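Local coordinates for protein histidine acid phosphatase (PDB 6RXD) that probably removes phosphate groups from inositol polyphosphates such as phytate, as a phytase of the histidine acid phosphatase family, at residues E40-H45 with A400-P405; S369-L374 with A407-L412. All blocks are in the same frame, centred on the assembly; numbering follows the deposited sequence.

Interaction 1. Residues E40-H45 with A400-P405; sequences ESMARH and AETMMP
Met42 and Met403 meet methyl to methyl, CE to CE at 3.6 Å, in the dry, tightly packed part of this contact. Met42 leaves strand 34-44 with CG anti to its backbone N (chi1 -176°), then bends twice, so that its terminal CE also lies 3.9 Å from Thr402 CG2 on the first turn of helix 400-410. The other part is polar and bridged by water. The extended side chain of Arg44 runs past the helix start, and Ala400 CB lies over one face of the guanidinium, toward its rim, 3.5 Å from NE. A water accepts from Arg44 NE and from Ala400 N (2.8 Å), and also bonds His45 NE2 at 2.6 Å. A leucine in place of Arg44 would probably leave this water one donor short and Ser12 O, the partner of NH1, without its mate. Arg44 and His45 open the family's RHG signature, and His399, Ala400 and Glu401 form an HAE tripeptide as in MINPP enzymes, so two family motifs meet here. Strand 34-44 is flanked in the sheet by strands 391-398 and 445-453; Val446 packs on Met403, and Leu374 of helix 372-386 packs on Met42.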
# COMPACT_ATOMS: atom_id res chain seq x y z
N GLU A 40 11.69 -2.06 -14.49
CA GLU A 40 10.37 -1.48 -14.29
C GLU A 40 9.87 -1.73 -12.88
O GLU A 40 10.39 -2.58 -12.17
CB GLU A 40 9.36 -2.03 -15.29
CG GLU A 40 9.16 -3.52 -15.19
CD GLU A 40 8.09 -4.01 -16.12
OE1 GLU A 40 7.11 -3.28 -16.37
OE2 GLU A 40 8.23 -5.15 -16.63
N SER A 41 8.85 -0.97 -12.49
CA SER A 41 8.38 -1.03 -11.12
C SER A 41 6.91 -0.69 -11.01
O SER A 41 6.34 -0.04 -11.89
CB SER A 41 9.17 -0.03 -10.27
OG SER A 41 8.77 1.29 -10.61
N MET A 42 6.30 -1.12 -9.91
CA MET A 42 5.07 -0.49 -9.47
C MET A 42 5.19 -0.37 -7.96
O MET A 42 5.52 -1.34 -7.28
CB MET A 42 3.83 -1.30 -9.86
CG MET A 42 2.50 -0.62 -9.51
SD MET A 42 1.97 -0.85 -7.78
CE MET A 42 1.58 -2.61 -7.77
N ALA A 43 4.91 0.82 -7.45
CA ALA A 43 5.01 1.08 -6.02
C ALA A 43 3.75 1.74 -5.52
O ALA A 43 3.16 2.60 -6.18
CB ALA A 43 6.21 1.99 -5.73
N ARG A 44 3.32 1.32 -4.33
CA ARG A 44 2.28 2.00 -3.59
C ARG A 44 2.80 3.36 -3.13
O ARG A 44 4.00 3.54 -2.95
CB ARG A 44 1.90 1.15 -2.38
CG ARG A 44 0.79 1.72 -1.52
CD ARG A 44 0.59 0.91 -0.25
NE ARG A 44 -0.50 1.47 0.53
CZ ARG A 44 -0.77 1.14 1.79
NH1 ARG A 44 0.01 0.26 2.42
NH2 ARG A 44 -1.79 1.70 2.41
N HIS A 45 1.90 4.32 -2.97
CA HIS A 45 2.29 5.63 -2.42
C HIS A 45 2.91 5.45 -1.04
O HIS A 45 2.75 4.41 -0.38
CB HIS A 45 1.05 6.52 -2.32
CG HIS A 45 0.02 5.97 -1.38
ND1 HIS A 45 0.14 6.06 -0.01
CD2 HIS A 45 -1.14 5.31 -1.62
CE1 HIS A 45 -0.90 5.47 0.56
NE2 HIS A 45 -1.69 5.01 -0.39
N ALA A 400 -2.57 0.59 -2.44
CA ALA A 400 -2.72 -0.73 -1.84
C ALA A 400 -3.72 -1.55 -2.64
O ALA A 400 -3.59 -2.78 -2.74
CB ALA A 400 -3.18 -0.61 -0.40
N GLU A 401 -4.72 -0.87 -3.19
CA GLU A 401 -5.74 -1.53 -4.00
C GLU A 401 -5.16 -2.05 -5.31
O GLU A 401 -5.81 -2.84 -6.01
CB GLU A 401 -6.90 -0.57 -4.28
CG GLU A 401 -7.81 -0.31 -3.08
CD GLU A 401 -7.19 0.62 -2.03
OE1 GLU A 401 -7.71 0.62 -0.89
OE2 GLU A 401 -6.21 1.34 -2.32
N THR A 402 -3.97 -1.58 -5.65
CA THR A 402 -3.24 -2.08 -6.82
C THR A 402 -2.34 -3.23 -6.41
O THR A 402 -2.30 -4.27 -7.07
CB THR A 402 -2.41 -0.94 -7.44
OG1 THR A 402 -3.21 0.24 -7.50
CG2 THR A 402 -1.95 -1.29 -8.85
N MET A 403 -1.60 -3.03 -5.32
CA MET A 403 -0.62 -4.02 -4.88
C MET A 403 -1.23 -5.33 -4.36
O MET A 403 -0.73 -6.41 -4.69
CB MET A 403 0.30 -3.42 -3.81
CG MET A 403 1.38 -4.39 -3.32
SD MET A 403 2.52 -4.93 -4.63
CE MET A 403 3.50 -3.45 -4.86
N MET A 404 -2.31 -5.25 -3.58
CA MET A 404 -2.87 -6.47 -3.00
C MET A 404 -3.31 -7.47 -4.06
O MET A 404 -2.96 -8.64 -4.00
CB MET A 404 -3.99 -6.15 -2.01
CG MET A 404 -3.47 -5.48 -0.76
SD MET A 404 -4.76 -5.19 0.46
CE MET A 404 -5.48 -3.71 -0.17
N PRO A 405 -4.10 -7.03 -5.05
CA PRO A 405 -4.45 -8.06 -6.05
C PRO A 405 -3.27 -8.44 -6.94
O PRO A 405 -3.20 -9.60 -7.38
CB PRO A 405 -5.58 -7.41 -6.85
CG PRO A 405 -5.41 -5.92 -6.64
CD PRO A 405 -4.86 -5.79 -5.23
O HOH W 1 -3.01 2.74 -0.73

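Interaction 2. Residues S369-L374 with A407-L412; sequences SIAQPL and AALLGL
Leu409, near the end of helix 400-410, reaches across to Ala371 and Gln372 where helix 372-386 begins, and it carries the whole contact from its side. Its CB is directed at the other segment but stays short of close contact, so the touching falls to the isopropyl end. With CG anti to the backbone N (chi1 -174°), the branch extends outward from the helix; CG itself comes only to 4.2 Å from Gln372 OE1. From there the two methyls divide the work. CD1 takes the looser side, 4.4 Å from Ser369 CA and 4.0 Å from Gln372 OE1. CD2 goes deeper, resting 3.7 Å from Ala371 C and 4.0 Å from Ala371 CB, and approaching Gln372 OE1 to 3.5 Å. The Gln372 side chain bends at chi2 (65°) and crosses the leucine at about a right angle, which lays its amide oxygen beside both methyls while NE2 bonds Asp376 OD1. The backbone N of Gln372, also near CD2, donates to Ser369 O in the turn that leads into the helix. Beyond Leu409, Gly411 with its positive phi (71°) ends helix 400-410 in a Schellman motif: Leu412 N bonds Ala407 O at 3.0 Å, and Gly411 N makes a weak bond to Ala408 O. The side chain of Leu409 is also about 6 Å from that of His506, a zinc-binding residue seen in a structure of this protein, though no zinc is bound to it in this model. Between the two segments there is no hydrogen bond or charge pair. One leucine fork set against a methyl, a backbone turn and an amide oxygen implies a small join held by dispersion and shape, while the amide nitrogen of Gln372 is held by Asp376.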
# COMPACT_ATOMS: atom_id res chain seq x y z
N SER A 369 -8.09 -11.19 -10.00
CA SER A 369 -7.93 -11.25 -11.45
C SER A 369 -7.92 -9.84 -12.05
O SER A 369 -7.43 -9.63 -13.17
CB SER A 369 -9.05 -12.08 -12.09
OG SER A 369 -10.32 -11.47 -11.88
N ILE A 370 -8.43 -8.88 -11.28
CA ILE A 370 -8.49 -7.49 -11.73
C ILE A 370 -7.11 -6.91 -12.01
O ILE A 370 -6.99 -5.91 -12.72
CB ILE A 370 -9.23 -6.59 -10.72
CG1 ILE A 370 -8.57 -6.63 -9.35
CG2 ILE A 370 -10.69 -7.03 -10.60
CD1 ILE A 370 -9.02 -5.47 -8.43
N ALA A 371 -6.06 -7.52 -11.44
CA ALA A 371 -4.71 -6.98 -11.62
C ALA A 371 -4.10 -7.40 -12.96
O ALA A 371 -2.98 -7.01 -13.28
CB ALA A 371 -3.80 -7.38 -10.46
N GLN A 372 -4.83 -8.20 -13.73
CA GLN A 372 -4.31 -8.67 -15.01
C GLN A 372 -3.81 -7.57 -15.97
O GLN A 372 -2.77 -7.74 -16.60
CB GLN A 372 -5.32 -9.58 -15.72
CG GLN A 372 -4.73 -10.37 -16.89
CD GLN A 372 -3.66 -11.36 -16.45
OE1 GLN A 372 -3.85 -12.11 -15.49
NE2 GLN A 372 -2.52 -11.34 -17.13
N PRO A 373 -4.52 -6.42 -16.06
CA PRO A 373 -4.00 -5.37 -16.95
C PRO A 373 -2.61 -4.90 -16.55
O PRO A 373 -1.84 -4.49 -17.43
CB PRO A 373 -5.00 -4.22 -16.76
CG PRO A 373 -6.26 -4.87 -16.31
CD PRO A 373 -5.88 -6.12 -15.58
N LEU A 374 -2.30 -4.91 -15.26
CA LEU A 374 -0.98 -4.47 -14.81
C LEU A 374 0.07 -5.53 -15.12
O LEU A 374 1.17 -5.21 -15.61
CB LEU A 374 -0.99 -4.17 -13.31
CG LEU A 374 0.37 -3.73 -12.74
CD1 LEU A 374 0.90 -2.49 -13.46
CD2 LEU A 374 0.22 -3.47 -11.24
N ALA A 407 -0.12 -8.76 -6.07
CA ALA A 407 0.60 -9.79 -5.30
C ALA A 407 -0.09 -11.15 -5.33
O ALA A 407 0.56 -12.19 -5.45
CB ALA A 407 0.79 -9.33 -3.84
N ALA A 408 -1.42 -11.14 -5.22
CA ALA A 408 -2.18 -12.38 -5.24
C ALA A 408 -2.14 -13.02 -6.62
O ALA A 408 -2.01 -14.25 -6.74
CB ALA A 408 -3.63 -12.13 -4.80
N LEU A 409 -2.22 -12.20 -7.67
CA LEU A 409 -2.20 -12.73 -9.04
C LEU A 409 -0.82 -13.31 -9.38
O LEU A 409 -0.72 -14.35 -10.03
CB LEU A 409 -2.56 -11.63 -10.04
CG LEU A 409 -2.72 -12.08 -11.49
CD1 LEU A 409 -3.91 -13.00 -11.63
CD2 LEU A 409 -2.91 -10.83 -12.34
N LEU A 410 0.24 -12.64 -8.92
CA LEU A 410 1.61 -13.12 -9.13
C LEU A 410 1.97 -14.27 -8.21
O LEU A 410 2.95 -14.98 -8.46
CB LEU A 410 2.62 -11.99 -8.88
CG LEU A 410 2.86 -11.01 -10.01
CD1 LEU A 410 3.77 -9.88 -9.54
CD2 LEU A 410 3.51 -11.75 -11.18
N GLY A 411 1.22 -14.44 -7.13
CA GLY A 411 1.55 -15.49 -6.17
C GLY A 411 2.80 -15.17 -5.38
O GLY A 411 3.60 -16.06 -5.07
N LEU A 412 2.98 -13.88 -5.06
CA LEU A 412 4.11 -13.43 -4.26
C LEU A 412 4.04 -14.00 -2.85
O LEU A 412 2.98 -14.37 -2.36
CB LEU A 412 4.12 -11.89 -4.20
CG LEU A 412 4.34 -11.16 -5.52
CD1 LEU A 412 4.42 -9.64 -5.29
CD2 LEU A 412 5.62 -11.67 -6.17

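How the interactions relate
Interactions 1 and 2 lie with their centres about 10 Å apart and share helix 400-410: interaction 1 uses its start, interaction 2 its end. Along the chain their segments alternate, in the order 40-45, 369-374, 400-405 and 407-412. Helix 372-386 leads through strand 391-398, a parallel neighbour of strand 34-44 in the mixed sheet, into helix 400-410, and both helices pack against Met42 of that strand. The contacts also touch directly: Leu374 CD2 lies 3.8 Å from Met42 CE, and Ala371 CB 3.7 Å from Pro405 C. Apolar packing thus runs from the Leu409 end of helix 400-410 to Met42, and beyond it lies the polar, water-bridged meeting of the RHG and HAE motifs.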